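Local atomic coordinates of endoglucanase (Thermotoga maritima, PDB entry 1VHO), a protein that probably acts as an aminopeptidase of the M42 family, using two divalent metal ions per subunit, although it was named an endoglucanase. Residues Gly60-Phe65 with Pro220-Val225; Trp194-Val199 with Leu329-Leu334; Val179-Leu184 with Val198-Gln203. One frame throughout, in Å; residues are numbered along the deposited sequence.

Contact 1: residues Gly60-Phe65 with Pro220-Val225; sequences GKLAFF and PDAAIV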
loop_
_atom_site.group_PDB
_atom_site.type_symbol
_atom_site.label_atom_id
_atom_site.label_comp_id
_atom_site.label_asym_id
_atom_site.label_seq_id
_atom_site.Cartn_x
_atom_site.Cartn_y
_atom_site.Cartn_z
ATOM N N GLY A 60 18.160 -12.959 16.012
ATOM C CA GLY A 60 16.751 -13.358 15.826
ATOM C C GLY A 60 16.330 -12.768 14.463
ATOM O O GLY A 60 17.135 -12.074 13.835
ATOM N N LYS A 61 15.075 -12.994 14.131
ATOM C CA LYS A 61 14.521 -12.541 12.871
ATOM C C LYS A 61 13.286 -11.655 13.101
ATOM O O LYS A 61 12.344 -12.025 13.780
ATOM C CB LYS A 61 14.096 -13.765 12.034
ATOM C CG LYS A 61 15.195 -14.795 11.811
ATOM C CD LYS A 61 14.615 -16.043 11.157
ATOM C CE LYS A 61 15.722 -16.999 10.710
ATOM N NZ LYS A 61 16.814 -16.245 10.016
ATOM N N LEU A 62 13.368 -10.479 12.509
ATOM C CA LEU A 62 12.300 -9.463 12.596
ATOM C C LEU A 62 11.735 -9.334 11.176
ATOM O O LEU A 62 12.544 -9.175 10.242
ATOM C CB LEU A 62 13.007 -8.177 12.986
ATOM C CG LEU A 62 12.291 -6.874 13.201
ATOM C CD1 LEU A 62 11.055 -7.014 14.089
ATOM C CD2 LEU A 62 13.271 -5.855 13.822
ATOM N N ALA A 63 10.437 -9.362 11.022
ATOM C CA ALA A 63 9.813 -9.232 9.711
ATOM C C ALA A 63 8.896 -8.010 9.698
ATOM O O ALA A 63 8.101 -7.819 10.637
ATOM C CB ALA A 63 9.010 -10.482 9.355
ATOM N N PHE A 64 8.960 -7.232 8.647
ATOM C CA PHE A 64 8.149 -6.029 8.456
ATOM C C PHE A 64 7.292 -6.313 7.203
ATOM O O PHE A 64 7.886 -6.797 6.218
ATOM C CB PHE A 64 8.970 -4.774 8.257
ATOM C CG PHE A 64 9.904 -4.401 9.379
ATOM C CD1 PHE A 64 9.530 -4.554 10.705
ATOM C CD2 PHE A 64 11.174 -3.930 9.109
ATOM C CE1 PHE A 64 10.420 -4.240 11.731
ATOM C CE2 PHE A 64 12.048 -3.569 10.127
ATOM C CZ PHE A 64 11.671 -3.724 11.444
ATOM N N PHE A 65 6.007 -6.000 7.225
ATOM C CA PHE A 65 5.162 -6.369 6.086
ATOM C C PHE A 65 4.351 -5.194 5.535
ATOM O O PHE A 65 3.763 -4.433 6.324
ATOM C CB PHE A 65 4.120 -7.413 6.597
ATOM C CG PHE A 65 4.684 -8.738 7.068
ATOM C CD1 PHE A 65 5.044 -8.900 8.418
ATOM C CD2 PHE A 65 4.861 -9.777 6.202
ATOM C CE1 PHE A 65 5.565 -10.119 8.831
ATOM C CE2 PHE A 65 5.373 -11.008 6.617
ATOM C CZ PHE A 65 5.731 -11.165 7.956
ATOM N N PRO A 220 9.623 -15.755 12.014
ATOM C CA PRO A 220 10.155 -14.570 12.659
ATOM C C PRO A 220 9.855 -14.577 14.154
ATOM O O PRO A 220 8.784 -15.015 14.575
ATOM C CB PRO A 220 9.428 -13.409 11.997
ATOM C CG PRO A 220 8.354 -13.971 11.142
ATOM C CD PRO A 220 8.501 -15.470 11.129
ATOM N N ASP A 221 10.746 -13.982 14.910
ATOM C CA ASP A 221 10.586 -13.817 16.347
ATOM C C ASP A 221 9.661 -12.653 16.657
ATOM O O ASP A 221 9.089 -12.565 17.747
ATOM C CB ASP A 221 11.987 -13.539 16.943
ATOM C CG ASP A 221 12.861 -14.756 16.666
ATOM O OD1 ASP A 221 12.428 -15.877 17.046
ATOM O OD2 ASP A 221 13.890 -14.598 16.016
ATOM N N ALA A 222 9.559 -11.679 15.715
ATOM C CA ALA A 222 8.673 -10.533 15.940
ATOM C C ALA A 222 8.268 -9.956 14.565
ATOM O O ALA A 222 9.037 -10.088 13.620
ATOM C CB ALA A 222 9.260 -9.457 16.808
ATOM N N ALA A 223 7.013 -9.510 14.469
ATOM C CA ALA A 223 6.581 -8.988 13.160
ATOM C C ALA A 223 5.894 -7.636 13.349
ATOM O O ALA A 223 5.166 -7.459 14.321
ATOM C CB ALA A 223 5.582 -9.952 12.537
ATOM N N ILE A 224 6.155 -6.727 12.421
ATOM C CA ILE A 224 5.483 -5.417 12.491
ATOM C C ILE A 224 4.729 -5.276 11.148
ATOM O O ILE A 224 5.361 -5.298 10.100
ATOM C CB ILE A 224 6.447 -4.277 12.757
ATOM C CG1 ILE A 224 7.333 -4.591 14.010
ATOM C CG2 ILE A 224 5.660 -2.976 12.963
ATOM C CD1 ILE A 224 8.157 -3.330 14.429
ATOM N N VAL A 225 3.419 -5.174 11.214
ATOM C CA VAL A 225 2.586 -5.070 10.014
ATOM C C VAL A 225 2.263 -3.599 9.793
ATOM O O VAL A 225 1.845 -2.930 10.720
ATOM C CB VAL A 225 1.268 -5.864 10.155
ATOM C CG1 VAL A 225 0.286 -5.578 9.038
ATOM C CG2 VAL A 225 1.567 -7.356 10.248
#
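Lys61 O takes two backbone N-H groups from segment 220-225: Asp221 N at 2.8 Å, and Ala222 N in a weak, longer bond. The carboxylate of Asp221 then turns back to the same residue. Asp221 OD2 accepts Lys61 N at 2.7 Å, met on the anti side and 18° out of the carboxylate plane. Asp221 CG stands beside its own backbone N (chi1 -62°), which lets N and OD2 serve Lys61 together. The Lys61 amine leads elsewhere, to the hydroxyl of Tyr197. Further on the two strands run parallel, and their bonds become regular. Ala63 N reaches Ala222 O, Ala63 O receives Ile224 N at 2.9 Å, and Phe65 N returns to Ile224 O.

Each face of the sheet has its own packing. On one, Phe64 and Ile224 lie side by side and point the same way, with Phe64 CE1 3.6 Å from Ile224 CD1. Leu62 CD1 sits 4.1 Å from Ala222 CB. Helix 317-333 packs on this face, touching Leu62, Phe64 and Ile224. On the other face, Ala63 CB rests 4.0 Å from Pro220 CB. The Phe65 ring receives Ala223 CB in its plane, at the CE1 edge, 3.7 Å away. Helix 208-213 packs here against Phe65 and Pro220.

Both strands carry a predicted zinc ligand further along, His67 at the end of strand 61-67 and Asp227 near the end of strand 222-229. Neighbouring parallel strands in a central sheet with helices on both faces, carrying metal ligands toward their C-terminal ends, are typical of the zinc exopeptidase fold.

Contact 2: residues Trp194-Val199 with Leu329-Leu334; sequences WDVYVV and LVAVEL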
loop_
_atom_site.group_PDB
_atom_site.type_symbol
_atom_site.label_atom_id
_atom_site.label_comp_id
_atom_site.label_asym_id
_atom_site.label_seq_id
_atom_site.Cartn_x
_atom_site.Cartn_y
_atom_site.Cartn_z
ATOM N N TRP A 194 19.563 -7.615 14.821
ATOM C CA TRP A 194 18.519 -8.457 14.244
ATOM C C TRP A 194 18.683 -8.678 12.739
ATOM O O TRP A 194 19.174 -7.794 12.034
ATOM C CB TRP A 194 17.162 -7.727 14.462
ATOM C CG TRP A 194 16.687 -7.752 15.876
ATOM C CD1 TRP A 194 16.981 -6.853 16.875
ATOM C CD2 TRP A 194 15.840 -8.735 16.457
ATOM N NE1 TRP A 194 16.355 -7.219 18.036
ATOM C CE2 TRP A 194 15.663 -8.385 17.817
ATOM C CE3 TRP A 194 15.220 -9.880 15.976
ATOM C CZ2 TRP A 194 14.881 -9.147 18.673
ATOM C CZ3 TRP A 194 14.453 -10.646 16.837
ATOM C CH2 TRP A 194 14.283 -10.267 18.182
ATOM N N ASP A 195 18.279 -9.847 12.274
ATOM C CA ASP A 195 18.258 -10.131 10.834
ATOM C C ASP A 195 16.895 -9.545 10.406
ATOM O O ASP A 195 15.906 -9.780 11.126
ATOM C CB ASP A 195 18.326 -11.616 10.549
ATOM C CG ASP A 195 19.741 -12.166 10.835
ATOM O OD1 ASP A 195 20.707 -11.397 10.941
ATOM O OD2 ASP A 195 19.823 -13.396 10.956
ATOM N N VAL A 196 16.848 -8.796 9.325
ATOM C CA VAL A 196 15.580 -8.154 8.951
ATOM C C VAL A 196 15.022 -8.669 7.647
ATOM O O VAL A 196 15.767 -8.757 6.650
ATOM C CB VAL A 196 15.814 -6.630 8.852
ATOM C CG1 VAL A 196 14.582 -5.901 8.315
ATOM C CG2 VAL A 196 16.172 -6.070 10.244
ATOM N N TYR A 197 13.727 -8.960 7.632
ATOM C CA TYR A 197 13.058 -9.427 6.438
ATOM C C TYR A 197 11.940 -8.411 6.129
ATOM O O TYR A 197 11.104 -8.170 6.993
ATOM C CB TYR A 197 12.441 -10.800 6.592
ATOM C CG TYR A 197 13.477 -11.889 6.835
ATOM C CD1 TYR A 197 14.036 -12.028 8.110
ATOM C CD2 TYR A 197 13.918 -12.703 5.801
ATOM C CE1 TYR A 197 14.990 -12.985 8.354
ATOM C CE2 TYR A 197 14.885 -13.674 6.054
ATOM C CZ TYR A 197 15.387 -13.828 7.319
ATOM O OH TYR A 197 16.333 -14.793 7.610
ATOM N N VAL A 198 12.019 -7.819 4.945
ATOM C CA VAL A 198 11.030 -6.780 4.569
ATOM C C VAL A 198 10.169 -7.351 3.480
ATOM O O VAL A 198 10.663 -7.649 2.373
ATOM C CB VAL A 198 11.782 -5.503 4.208
ATOM C CG1 VAL A 198 10.810 -4.415 3.875
ATOM C CG2 VAL A 198 12.667 -5.047 5.386
ATOM N N VAL A 199 8.857 -7.438 3.728
ATOM C CA VAL A 199 7.972 -8.122 2.799
ATOM C C VAL A 199 6.928 -7.222 2.131
ATOM O O VAL A 199 6.160 -6.536 2.799
ATOM C CB VAL A 199 7.234 -9.217 3.600
ATOM C CG1 VAL A 199 6.295 -10.036 2.706
ATOM C CG2 VAL A 199 8.214 -10.113 4.364
ATOM N N LEU A 329 15.527 1.620 14.228
ATOM C CA LEU A 329 15.951 1.603 15.636
ATOM C C LEU A 329 15.477 0.364 16.354
ATOM O O LEU A 329 16.177 -0.173 17.232
ATOM C CB LEU A 329 15.546 2.898 16.347
ATOM C CG LEU A 329 16.286 4.126 15.822
ATOM C CD1 LEU A 329 15.599 5.436 16.218
ATOM C CD2 LEU A 329 17.732 4.121 16.331
ATOM N N VAL A 330 14.313 -0.180 15.976
ATOM C CA VAL A 330 13.819 -1.421 16.578
ATOM C C VAL A 330 14.789 -2.529 16.216
ATOM O O VAL A 330 15.210 -3.343 17.049
ATOM C CB VAL A 330 12.383 -1.763 16.126
ATOM C CG1 VAL A 330 11.967 -3.171 16.490
ATOM C CG2 VAL A 330 11.395 -0.762 16.761
ATOM N N ALA A 331 15.238 -2.564 14.940
ATOM C CA ALA A 331 16.195 -3.574 14.538
ATOM C C ALA A 331 17.518 -3.414 15.278
ATOM O O ALA A 331 18.273 -4.398 15.381
ATOM C CB ALA A 331 16.430 -3.548 13.013
ATOM N N VAL A 332 17.857 -2.245 15.769
ATOM C CA VAL A 332 19.108 -2.030 16.496
ATOM C C VAL A 332 19.011 -2.283 17.989
ATOM O O VAL A 332 19.836 -3.011 18.571
ATOM C CB VAL A 332 19.594 -0.588 16.289
ATOM C CG1 VAL A 332 20.880 -0.296 17.106
ATOM C CG2 VAL A 332 19.872 -0.287 14.820
ATOM N N GLU A 333 17.922 -1.835 18.630
ATOM C CA GLU A 333 17.772 -1.932 20.066
ATOM C C GLU A 333 16.790 -2.907 20.644
ATOM O O GLU A 333 16.784 -3.053 21.883
ATOM C CB GLU A 333 17.329 -0.518 20.579
ATOM C CG GLU A 333 18.446 0.493 20.257
ATOM C CD GLU A 333 18.113 1.875 20.760
ATOM O OE1 GLU A 333 17.026 2.053 21.355
ATOM O OE2 GLU A 333 18.885 2.827 20.530
ATOM N N LEU A 334 15.896 -3.491 19.855
ATOM C CA LEU A 334 14.935 -4.411 20.416
ATOM C C LEU A 334 15.587 -5.579 21.181
ATOM O O LEU A 334 16.408 -6.303 20.652
ATOM C CB LEU A 334 13.972 -4.996 19.398
ATOM C CG LEU A 334 12.882 -5.940 19.904
ATOM C CD1 LEU A 334 11.914 -5.197 20.844
ATOM C CD2 LEU A 334 12.082 -6.514 18.725
#
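Trp194 packs segment 194-199, on strand 195-201 of the mixed sheet of this alpha/beta fold, against Ala331 in the last turn of helix 317-333 and Leu334 just after it. The indole lies against the helix end and uses both its edge and a face. At the edge, Trp194 NE1 donates to Leu334 O at 2.8 Å with an N-H...O angle of 163°. The acceptor is almost in the ring plane, but the donor is tilted 30° from the carbonyl plane. Ala331 O also lies at this edge, 3.2 Å from Trp194 CD1. Leu334 crosses the indole obliquely. Leu334 CD2 sits over one face, near the rim, 3.8 Å from Trp194 CZ2. Leu334 CG is anti to its backbone N (chi1 -178°), and this carries the methyl over the ring while the carbonyl stays at the edge. A leucine in place of Trp194 would probably leave Leu334 O without its indole donor and open a gap beside Leu334 CD2. Leu334 has already left helical geometry. It also touches Leu258 and Lys261 of helix 256-268. Two residues on from Trp194, Val196 CG2 meets Ala331 CB at 3.8 Å.

Contact 3: residues Val179-Leu184 with Val198-Gln203; sequences VLVKVL and VVFSVQ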
loop_
_atom_site.group_PDB
_atom_site.type_symbol
_atom_site.label_atom_id
_atom_site.label_comp_id
_atom_site.label_asym_id
_atom_site.label_seq_id
_atom_site.Cartn_x
_atom_site.Cartn_y
_atom_site.Cartn_z
ATOM N N VAL A 179 7.703 3.429 3.481
ATOM C CA VAL A 179 8.306 3.276 4.828
ATOM C C VAL A 179 9.332 2.138 4.808
ATOM O O VAL A 179 10.479 2.266 5.246
ATOM C CB VAL A 179 7.235 2.858 5.874
ATOM C CG1 VAL A 179 7.957 2.460 7.214
ATOM C CG2 VAL A 179 6.217 3.934 6.131
ATOM N N LEU A 180 8.944 0.992 4.212
ATOM C CA LEU A 180 9.863 -0.158 4.228
ATOM C C LEU A 180 11.096 0.068 3.378
ATOM O O LEU A 180 12.193 -0.430 3.740
ATOM C CB LEU A 180 9.098 -1.443 3.899
ATOM C CG LEU A 180 7.941 -1.751 4.894
ATOM C CD1 LEU A 180 7.435 -3.166 4.635
ATOM C CD2 LEU A 180 8.468 -1.653 6.344
ATOM N N VAL A 181 10.933 0.809 2.274
ATOM C CA VAL A 181 12.143 1.119 1.449
ATOM C C VAL A 181 13.084 1.993 2.287
ATOM O O VAL A 181 14.320 1.726 2.326
ATOM C CB VAL A 181 11.726 1.864 0.164
ATOM C CG1 VAL A 181 12.965 2.470 -0.530
ATOM C CG2 VAL A 181 11.046 0.870 -0.793
ATOM N N LYS A 182 12.523 2.983 2.974
ATOM C CA LYS A 182 13.346 3.893 3.814
ATOM C C LYS A 182 13.974 3.136 4.983
ATOM O O LYS A 182 15.111 3.450 5.393
ATOM C CB LYS A 182 12.539 5.096 4.278
ATOM C CG LYS A 182 12.134 6.070 3.153
ATOM C CD LYS A 182 13.327 6.724 2.457
ATOM C CE LYS A 182 13.966 7.803 3.297
ATOM N NZ LYS A 182 15.061 8.496 2.581
ATOM N N VAL A 183 13.272 2.170 5.572
ATOM C CA VAL A 183 13.910 1.401 6.669
ATOM C C VAL A 183 15.225 0.767 6.173
ATOM O O VAL A 183 16.252 0.778 6.852
ATOM C CB VAL A 183 12.994 0.253 7.124
ATOM C CG1 VAL A 183 13.696 -0.702 8.100
ATOM C CG2 VAL A 183 11.744 0.810 7.799
ATOM N N LEU A 184 15.179 0.127 4.993
ATOM C CA LEU A 184 16.392 -0.517 4.458
ATOM C C LEU A 184 17.483 0.503 4.232
ATOM O O LEU A 184 18.656 0.274 4.590
ATOM C CB LEU A 184 16.047 -1.303 3.189
ATOM C CG LEU A 184 15.178 -2.554 3.430
ATOM C CD1 LEU A 184 14.670 -3.106 2.111
ATOM C CD2 LEU A 184 15.981 -3.656 4.132
ATOM N N VAL A 198 12.019 -7.819 4.945
ATOM C CA VAL A 198 11.030 -6.780 4.569
ATOM C C VAL A 198 10.169 -7.351 3.480
ATOM O O VAL A 198 10.663 -7.649 2.373
ATOM C CB VAL A 198 11.782 -5.503 4.208
ATOM C CG1 VAL A 198 10.810 -4.415 3.875
ATOM C CG2 VAL A 198 12.667 -5.047 5.386
ATOM N N VAL A 199 8.857 -7.438 3.728
ATOM C CA VAL A 199 7.972 -8.122 2.799
ATOM C C VAL A 199 6.928 -7.222 2.131
ATOM O O VAL A 199 6.160 -6.536 2.799
ATOM C CB VAL A 199 7.234 -9.217 3.600
ATOM C CG1 VAL A 199 6.295 -10.036 2.706
ATOM C CG2 VAL A 199 8.214 -10.113 4.364
ATOM N N PHE A 200 6.974 -7.215 0.815
ATOM C CA PHE A 200 6.062 -6.465 -0.045
ATOM C C PHE A 200 5.129 -7.494 -0.694
ATOM O O PHE A 200 5.448 -8.144 -1.706
ATOM C CB PHE A 200 6.864 -5.671 -1.095
ATOM C CG PHE A 200 7.905 -4.741 -0.514
ATOM C CD1 PHE A 200 9.200 -5.197 -0.277
ATOM C CD2 PHE A 200 7.597 -3.433 -0.189
ATOM C CE1 PHE A 200 10.167 -4.340 0.250
ATOM C CE2 PHE A 200 8.533 -2.574 0.374
ATOM C CZ PHE A 200 9.844 -3.041 0.583
ATOM N N SER A 201 3.957 -7.674 -0.128
ATOM C CA SER A 201 2.981 -8.654 -0.515
ATOM C C SER A 201 1.996 -8.261 -1.599
ATOM O O SER A 201 1.332 -7.230 -1.499
ATOM C CB SER A 201 2.122 -9.006 0.742
ATOM O OG SER A 201 1.392 -10.197 0.517
ATOM N N VAL A 202 1.839 -9.196 -2.558
ATOM C CA VAL A 202 0.851 -8.938 -3.620
ATOM C C VAL A 202 -0.489 -9.512 -3.208
ATOM O O VAL A 202 -0.624 -10.259 -2.230
ATOM C CB VAL A 202 1.308 -9.511 -4.969
ATOM C CG1 VAL A 202 2.605 -8.853 -5.399
ATOM C CG2 VAL A 202 1.487 -11.040 -4.838
ATOM N N GLN A 203 -1.543 -9.206 -3.964
ATOM C CA GLN A 203 -2.874 -9.627 -3.614
ATOM C C GLN A 203 -3.110 -11.135 -3.531
ATOM O O GLN A 203 -3.841 -11.566 -2.636
ATOM C CB GLN A 203 -3.885 -9.056 -4.628
ATOM C CG GLN A 203 -5.290 -8.956 -4.026
ATOM C CD GLN A 203 -6.211 -9.988 -4.647
ATOM O OE1 GLN A 203 -5.789 -10.684 -5.568
ATOM N NE2 GLN A 203 -7.433 -10.059 -4.142
#
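This contact is the helix-then-strand step of the alpha/beta core: helix 171-187 packs on strand 195-201, which follows it after a short connection. The two run roughly antiparallel. The axes of the short segments come within 9.4 Å at an angle of 156°. The contact is apolar and buried.

Val198 is the centre, and its two methyls part to meet different leucines. CG1, anti to the backbone N (chi1 -178°), slides past Leu180, whose side chain points in the opposite direction. Val198 CG1 comes to 3.4 Å from Leu180 CB, closer than carbons usually pack. Val198 CG1 also lies 3.7 Å from Leu180 CD1. The other methyl, Val198 CG2, meets Leu184 CD2 tip to tip at 3.8 Å. Leu180 and Leu184 are one helical turn apart, so they stand on the same side of the helix and straddle this valine.

Phe200 widens the contact. Its ring turns back to the helix, and Phe200 CE2 lies 3.7 Å from Leu180 CB, which is oblique to the ring. Helix 25-35 packs against Phe200, Val181 and Leu184. Leu180 also reaches Phe64 and Ala66 on the neighbouring strand. Val199 points away from the helix; a bound cacodylate, probably from the crystallisation liquor, lies near its side chain. The strand leads to Glu204, the predicted proton acceptor, and Glu205, a predicted zinc ligand. A helix packed on the central sheet, close to predicted metal ligands, is typical of the alpha/beta catalytic domain of zinc exopeptidases.

Overall arrangement
All three contacts meet on the large mixed sheet. Strands 195-201, 61-67 and 222-229 are consecutive and parallel in it. Contact 1 joins the last two, while contacts 2 and 3 hold the first against helices 317-333 and 171-187. The centres of contacts 1 and 2 are about 7 Å apart, and contact 3 lies about 12 and 13 Å from them. Contacts 2 and 3 share Val198 and Val199. Phe64 O probably accepts a hydrogen bond from Val199 N, tying contact 1 to both. Along the chain the segments of contacts 1 and 2 alternate, and contact 3 falls between those of contact 1. Contacts 1 and 3 come near the predicted two-metal site, while contact 2 ties the sheet to helix 317-333 away from it.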